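Local structure of DR2417 (Deinococcus radiodurans, 4XWW) at residues Ile233-Phe245 with Asp303-Gly315. The protein is a metal-dependent ribonuclease that binds RNA and digests it from the 5' end, and probably takes part in RNA maturation and decay. Residues are numbered along the deposited sequence; the frame is centred on the assembly and turned at random.
With nucleotides of chain C.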
loop_
_atom_site.group_PDB
_atom_site.type_symbol
_atom_site.label_atom_id
_atom_site.label_comp_id
_atom_site.label_asym_id
_atom_site.label_seq_id
_atom_site.Cartn_x
_atom_site.Cartn_y
_atom_site.Cartn_z
ATOM N N ILE A 233 -21.043 14.555 15.410
ATOM C CA ILE A 233 -22.079 13.614 15.819
ATOM C C ILE A 233 -23.368 14.350 16.182
ATOM O O ILE A 233 -24.464 13.899 15.826
ATOM C CB ILE A 233 -21.543 12.712 16.958
ATOM C CG1 ILE A 233 -20.485 11.780 16.337
ATOM C CG2 ILE A 233 -22.675 11.936 17.654
ATOM C CD1 ILE A 233 -19.655 10.985 17.319
ATOM N N LYS A 234 -23.242 15.504 16.832
ATOM C CA LYS A 234 -24.410 16.324 17.167
ATOM C C LYS A 234 -25.217 16.649 15.916
ATOM O O LYS A 234 -26.449 16.740 15.955
ATOM C CB LYS A 234 -23.971 17.609 17.863
ATOM C CG LYS A 234 -25.104 18.542 18.228
ATOM C CD LYS A 234 -24.564 19.720 19.015
ATOM C CE LYS A 234 -25.675 20.687 19.382
ATOM N NZ LYS A 234 -25.132 21.869 20.107
ATOM N N GLY A 235 -24.516 16.786 14.798
ATOM C CA GLY A 235 -25.145 17.099 13.528
ATOM C C GLY A 235 -25.650 15.918 12.710
ATOM O O GLY A 235 -26.296 16.121 11.662
ATOM N N CYS A 236 -25.373 14.693 13.154
ATOM C CA CYS A 236 -25.811 13.504 12.404
ATOM C C CYS A 236 -27.285 13.209 12.599
ATOM O O CYS A 236 -27.758 13.096 13.724
ATOM C CB CYS A 236 -24.985 12.283 12.792
ATOM S SG CYS A 236 -23.282 12.419 12.219
ATOM N N ARG A 237 -28.007 13.102 11.478
ATOM C CA ARG A 237 -29.455 12.973 11.472
ATOM C C ARG A 237 -29.897 11.567 11.853
ATOM O O ARG A 237 -30.989 11.376 12.401
ATOM C CB ARG A 237 -29.998 13.340 10.080
ATOM C CG ARG A 237 -31.506 13.402 9.956
ATOM C CD ARG A 237 -31.897 13.694 8.507
ATOM N NE ARG A 237 -33.338 13.617 8.293
ATOM C CZ ARG A 237 -34.074 14.607 7.797
ATOM N NH1 ARG A 237 -33.503 15.756 7.462
ATOM N NH2 ARG A 237 -35.381 14.445 7.629
ATOM N N GLY A 238 -29.045 10.584 11.564
ATOM C CA GLY A 238 -29.436 9.196 11.741
ATOM C C GLY A 238 -28.470 8.422 12.627
ATOM O O GLY A 238 -27.862 8.974 13.542
ATOM N N ARG A 239 -28.325 7.131 12.348
ATOM C CA ARG A 239 -27.395 6.284 13.091
ATOM C C ARG A 239 -25.940 6.714 12.854
ATOM O O ARG A 239 -25.592 7.215 11.782
ATOM C CB ARG A 239 -27.572 4.813 12.693
ATOM C CG ARG A 239 -28.919 4.227 12.994
ATOM C CD ARG A 239 -28.901 2.708 12.833
ATOM N NE ARG A 239 -28.559 2.342 11.460
ATOM C CZ ARG A 239 -28.631 1.111 10.964
ATOM N NH1 ARG A 239 -29.053 0.111 11.722
ATOM N NH2 ARG A 239 -28.288 0.880 9.703
ATOM N N VAL A 240 -25.088 6.505 13.848
ATOM C CA VAL A 240 -23.654 6.755 13.714
ATOM C C VAL A 240 -22.904 5.464 14.004
ATOM O O VAL A 240 -23.150 4.799 15.024
ATOM C CB VAL A 240 -23.152 7.877 14.665
ATOM C CG1 VAL A 240 -21.628 8.061 14.578
ATOM C CG2 VAL A 240 -23.885 9.181 14.414
ATOM N N PHE A 241 -21.993 5.125 13.099
ATOM C CA PHE A 241 -21.018 4.065 13.293
ATOM C C PHE A 241 -19.654 4.702 13.326
ATOM O O PHE A 241 -19.326 5.545 12.487
ATOM C CB PHE A 241 -21.080 3.017 12.175
ATOM C CG PHE A 241 -22.424 2.355 12.011
ATOM C CD1 PHE A 241 -23.488 3.038 11.436
ATOM C CD2 PHE A 241 -22.618 1.040 12.401
ATOM C CE1 PHE A 241 -24.733 2.422 11.280
ATOM C CE2 PHE A 241 -23.844 0.415 12.237
ATOM C CZ PHE A 241 -24.908 1.109 11.687
ATOM N N LEU A 242 -18.840 4.315 14.299
ATOM C CA LEU A 242 -17.503 4.862 14.394
ATOM C C LEU A 242 -16.510 3.723 14.619
ATOM O O LEU A 242 -16.800 2.808 15.371
ATOM C CB LEU A 242 -17.423 5.888 15.540
ATOM C CG LEU A 242 -16.074 6.566 15.768
ATOM C CD1 LEU A 242 -16.302 7.979 16.317
ATOM C CD2 LEU A 242 -15.191 5.753 16.747
ATOM N N THR A 243 -15.360 3.786 13.954
ATOM C CA THR A 243 -14.283 2.819 14.183
ATOM C C THR A 243 -13.022 3.537 14.566
ATOM O O THR A 243 -12.765 4.661 14.136
ATOM C CB THR A 243 -14.021 1.930 12.935
ATOM O OG1 THR A 243 -13.068 0.909 13.254
ATOM C CG2 THR A 243 -13.476 2.764 11.764
ATOM N N THR A 244 -12.246 2.899 15.447
ATOM C CA THR A 244 -10.960 3.398 15.863
ATOM C C THR A 244 -10.221 2.149 16.363
ATOM O O THR A 244 -10.783 1.055 16.307
ATOM C CB THR A 244 -11.115 4.480 16.952
ATOM O OG1 THR A 244 -9.870 5.129 17.194
ATOM C CG2 THR A 244 -11.662 3.867 18.231
ATOM N N PHE A 245 -8.977 2.272 16.822
ATOM C CA PHE A 245 -8.308 1.116 17.430
ATOM C C PHE A 245 -9.066 0.711 18.690
ATOM O O PHE A 245 -9.439 1.579 19.463
ATOM C CB PHE A 245 -6.844 1.442 17.783
ATOM C CG PHE A 245 -6.097 2.160 16.693
ATOM C CD1 PHE A 245 -5.872 1.552 15.475
ATOM C CD2 PHE A 245 -5.614 3.446 16.896
ATOM C CE1 PHE A 245 -5.183 2.214 14.471
ATOM C CE2 PHE A 245 -4.922 4.114 15.897
ATOM C CZ PHE A 245 -4.707 3.498 14.686
ATOM N N ASP A 303 -33.204 6.037 15.080
ATOM C CA ASP A 303 -31.872 6.082 14.477
ATOM C C ASP A 303 -30.935 7.087 15.152
ATOM O O ASP A 303 -29.767 6.778 15.440
ATOM C CB ASP A 303 -31.991 6.408 12.977
ATOM C CG ASP A 303 -32.524 5.238 12.155
ATOM O OD1 ASP A 303 -32.611 4.116 12.699
ATOM O OD2 ASP A 303 -32.877 5.447 10.963
ATOM N N GLN A 304 -31.445 8.277 15.454
ATOM C CA GLN A 304 -30.568 9.333 15.978
ATOM C C GLN A 304 -30.162 9.097 17.440
ATOM O O GLN A 304 -29.418 9.889 18.021
ATOM C CB GLN A 304 -31.248 10.697 15.825
ATOM C CG GLN A 304 -32.549 10.830 16.595
ATOM C CD GLN A 304 -33.801 10.464 15.786
ATOM O OE1 GLN A 304 -33.808 9.518 14.990
ATOM N NE2 GLN A 304 -34.868 11.220 16.001
ATOM N N GLN A 305 -30.638 8.000 18.023
ATOM C CA GLN A 305 -30.299 7.644 19.401
ATOM C C GLN A 305 -29.218 6.575 19.478
ATOM O O GLN A 305 -28.948 6.014 20.546
ATOM C CB GLN A 305 -31.533 7.153 20.147
ATOM C CG GLN A 305 -32.699 8.108 20.141
ATOM C CD GLN A 305 -33.857 7.584 20.955
ATOM O OE1 GLN A 305 -34.579 6.677 20.526
ATOM N NE2 GLN A 305 -34.037 8.139 22.146
ATOM N N VAL A 306 -28.605 6.272 18.342
ATOM C CA VAL A 306 -27.759 5.089 18.282
ATOM C C VAL A 306 -26.316 5.386 17.861
ATOM O O VAL A 306 -26.077 6.110 16.897
ATOM C CB VAL A 306 -28.387 4.067 17.318
ATOM C CG1 VAL A 306 -27.490 2.885 17.140
ATOM C CG2 VAL A 306 -29.755 3.621 17.847
ATOM N N LEU A 307 -25.353 4.854 18.617
ATOM C CA LEU A 307 -23.961 4.935 18.201
ATOM C C LEU A 307 -23.274 3.566 18.330
ATOM O O LEU A 307 -23.301 2.942 19.390
ATOM C CB LEU A 307 -23.214 5.995 19.024
ATOM C CG LEU A 307 -21.869 6.424 18.426
ATOM C CD1 LEU A 307 -21.577 7.872 18.768
ATOM C CD2 LEU A 307 -20.751 5.552 18.943
ATOM N N PHE A 308 -22.676 3.104 17.238
ATOM C CA PHE A 308 -21.918 1.862 17.225
ATOM C C PHE A 308 -20.429 2.188 17.230
ATOM O O PHE A 308 -19.958 2.913 16.355
ATOM C CB PHE A 308 -22.235 1.029 15.972
ATOM C CG PHE A 308 -23.625 0.492 15.912
ATOM C CD1 PHE A 308 -24.647 1.231 15.327
ATOM C CD2 PHE A 308 -23.914 -0.778 16.377
ATOM C CE1 PHE A 308 -25.934 0.713 15.243
ATOM C CE2 PHE A 308 -25.185 -1.291 16.300
ATOM C CZ PHE A 308 -26.201 -0.544 15.733
ATOM N N VAL A 309 -19.693 1.642 18.191
ATOM C CA VAL A 309 -18.233 1.750 18.198
ATOM C C VAL A 309 -17.727 0.386 17.745
ATOM O O VAL A 309 -18.012 -0.610 18.386
ATOM C CB VAL A 309 -17.682 2.112 19.588
ATOM C CG1 VAL A 309 -16.176 2.237 19.545
ATOM C CG2 VAL A 309 -18.299 3.400 20.079
ATOM N N CYS A 310 -17.029 0.354 16.599
ATOM C CA CYS A 310 -16.770 -0.883 15.834
ATOM C C CYS A 310 -15.282 -1.169 15.572
ATOM O O CYS A 310 -14.501 -0.253 15.362
ATOM C CB CYS A 310 -17.453 -0.820 14.467
ATOM S SG CYS A 310 -19.203 -0.348 14.402
ATOM N N THR A 311 -14.918 -2.453 15.522
ATOM C CA THR A 311 -13.609 -2.878 15.062
ATOM C C THR A 311 -13.472 -2.684 13.556
ATOM O O THR A 311 -14.473 -2.635 12.848
ATOM C CB THR A 311 -13.389 -4.345 15.379
ATOM O OG1 THR A 311 -14.492 -5.106 14.876
ATOM C CG2 THR A 311 -13.292 -4.565 16.902
ATOM N N GLY A 312 -12.235 -2.618 13.079
ATOM C CA GLY A 312 -11.989 -2.597 11.655
ATOM C C GLY A 312 -11.352 -1.352 11.088
ATOM O O GLY A 312 -11.408 -1.155 9.882
ATOM N N SER A 313 -10.706 -0.552 11.932
ATOM C CA SER A 313 -10.218 0.765 11.517
ATOM C C SER A 313 -9.130 0.688 10.444
ATOM O O SER A 313 -8.891 1.654 9.719
ATOM C CB SER A 313 -9.695 1.540 12.728
ATOM O OG SER A 313 -8.435 1.048 13.133
ATOM N N GLN A 314 -8.493 -0.471 10.323
ATOM C CA GLN A 314 -7.426 -0.641 9.339
ATOM C C GLN A 314 -7.880 -1.435 8.120
ATOM O O GLN A 314 -7.062 -1.966 7.374
ATOM C CB GLN A 314 -6.214 -1.322 9.987
ATOM C CG GLN A 314 -5.447 -0.407 10.944
ATOM C CD GLN A 314 -5.038 0.903 10.284
ATOM O OE1 GLN A 314 -4.281 0.915 9.312
ATOM N NE2 GLN A 314 -5.545 2.016 10.814
ATOM N N GLY A 315 -9.187 -1.523 7.915
ATOM C CA GLY A 315 -9.704 -2.127 6.694
ATOM C C GLY A 315 -9.810 -3.638 6.676
ATOM O O GLY A 315 -10.020 -4.227 5.612
ATOM P P U C 6 -12.738 -8.106 15.310
ATOM O OP1 U C 6 -14.107 -7.677 14.920
ATOM O OP2 U C 6 -12.273 -7.983 16.721
ATOM O "O5'" U C 6 -12.562 -9.644 14.918
ATOM C "C5'" U C 6 -12.697 -10.093 13.579
ATOM C "C4'" U C 6 -12.248 -11.526 13.442
ATOM O "O4'" U C 6 -10.834 -11.628 13.757
ATOM C "C3'" U C 6 -12.909 -12.509 14.394
ATOM O "O3'" U C 6 -14.186 -12.934 13.956
ATOM C "C2'" U C 6 -11.880 -13.626 14.492
ATOM O "O2'" U C 6 -11.922 -14.451 13.338
ATOM C "C1'" U C 6 -10.579 -12.828 14.462
ATOM N N1 U C 6 -10.103 -12.496 15.828
ATOM C C2 U C 6 -9.307 -13.428 16.469
ATOM O O2 U C 6 -8.985 -14.485 15.954
ATOM N N3 U C 6 -8.895 -13.076 17.734
ATOM C C4 U C 6 -9.194 -11.914 18.417
ATOM O O4 U C 6 -8.748 -11.743 19.554
ATOM C C5 U C 6 -10.025 -11.001 17.691
ATOM C C6 U C 6 -10.437 -11.319 16.459
ATOM P P U C 5 -7.859 -3.769 16.670
ATOM O OP1 U C 5 -7.470 -2.897 15.541
ATOM O OP2 U C 5 -8.857 -3.294 17.650
ATOM O "O5'" U C 5 -8.379 -5.150 16.075
ATOM C "C5'" U C 5 -9.567 -5.173 15.270
ATOM C "C4'" U C 5 -9.505 -6.288 14.256
ATOM O "O4'" U C 5 -8.146 -6.785 14.127
ATOM C "C3'" U C 5 -10.302 -7.534 14.600
ATOM O "O3'" U C 5 -11.692 -7.368 14.365
ATOM C "C2'" U C 5 -9.648 -8.563 13.690
ATOM O "O2'" U C 5 -10.050 -8.441 12.344
ATOM C "C1'" U C 5 -8.177 -8.173 13.829
ATOM N N1 U C 5 -7.509 -8.906 14.914
ATOM C C2 U C 5 -7.049 -10.177 14.633
ATOM O O2 U C 5 -7.155 -10.689 13.532
ATOM N N3 U C 5 -6.449 -10.818 15.685
ATOM C C4 U C 5 -6.274 -10.342 16.966
ATOM O O4 U C 5 -5.711 -11.046 17.805
ATOM C C5 U C 5 -6.788 -9.023 17.183
ATOM C C6 U C 5 -7.380 -8.369 16.176
HETATM O O HOH W 1 -10.385 -1.373 15.249
#
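Two neighbouring parallel strands of the beta-CASP domain, 240-243 and 306-310, pair in register, Phe241 beside Phe308, and the loops that follow them reach the bound RNA. Four backbone hydrogen bonds join them; Leu242 N meets Phe308 O at 2.7 Å. On one face the flat, apolar rings of Phe241 and Phe308, suited to a buried sheet, are nearly parallel (6°) but so displaced that they barely overlap, centroids 4.5 Å apart, with Phe308 CD1 3.3 Å from Phe241 CE2. The guanidinium of Arg239 turns one face to the edge of the Phe241 ring, at CZ, its charge answered by Asp338. On the other face, branched apolar side chains suit the buried surface: Val240 CG1 lies 4.2 Å from Leu307 CG, and Leu307 CD1 meets Ile233 CD1, on helix 222-234, at 3.9 Å. Nearer the RNA, Thr243 turns its hydroxyl anti to its own N (chi1 -174°), and OG1 gives Cys310 O one more bond (2.8 Å), from above the carbonyl plane. Thr311 OG1 grips OP1 of U6 of chain C at 2.6 Å, while a water joins Thr244 O to Gly312 N. Phe245 packs on an RNA sugar. Strand 339-342 pairs with the other edge of 240-243, strand 265-269 flanks 306-310, and helix 249-261 packs on Ile233 and Leu242.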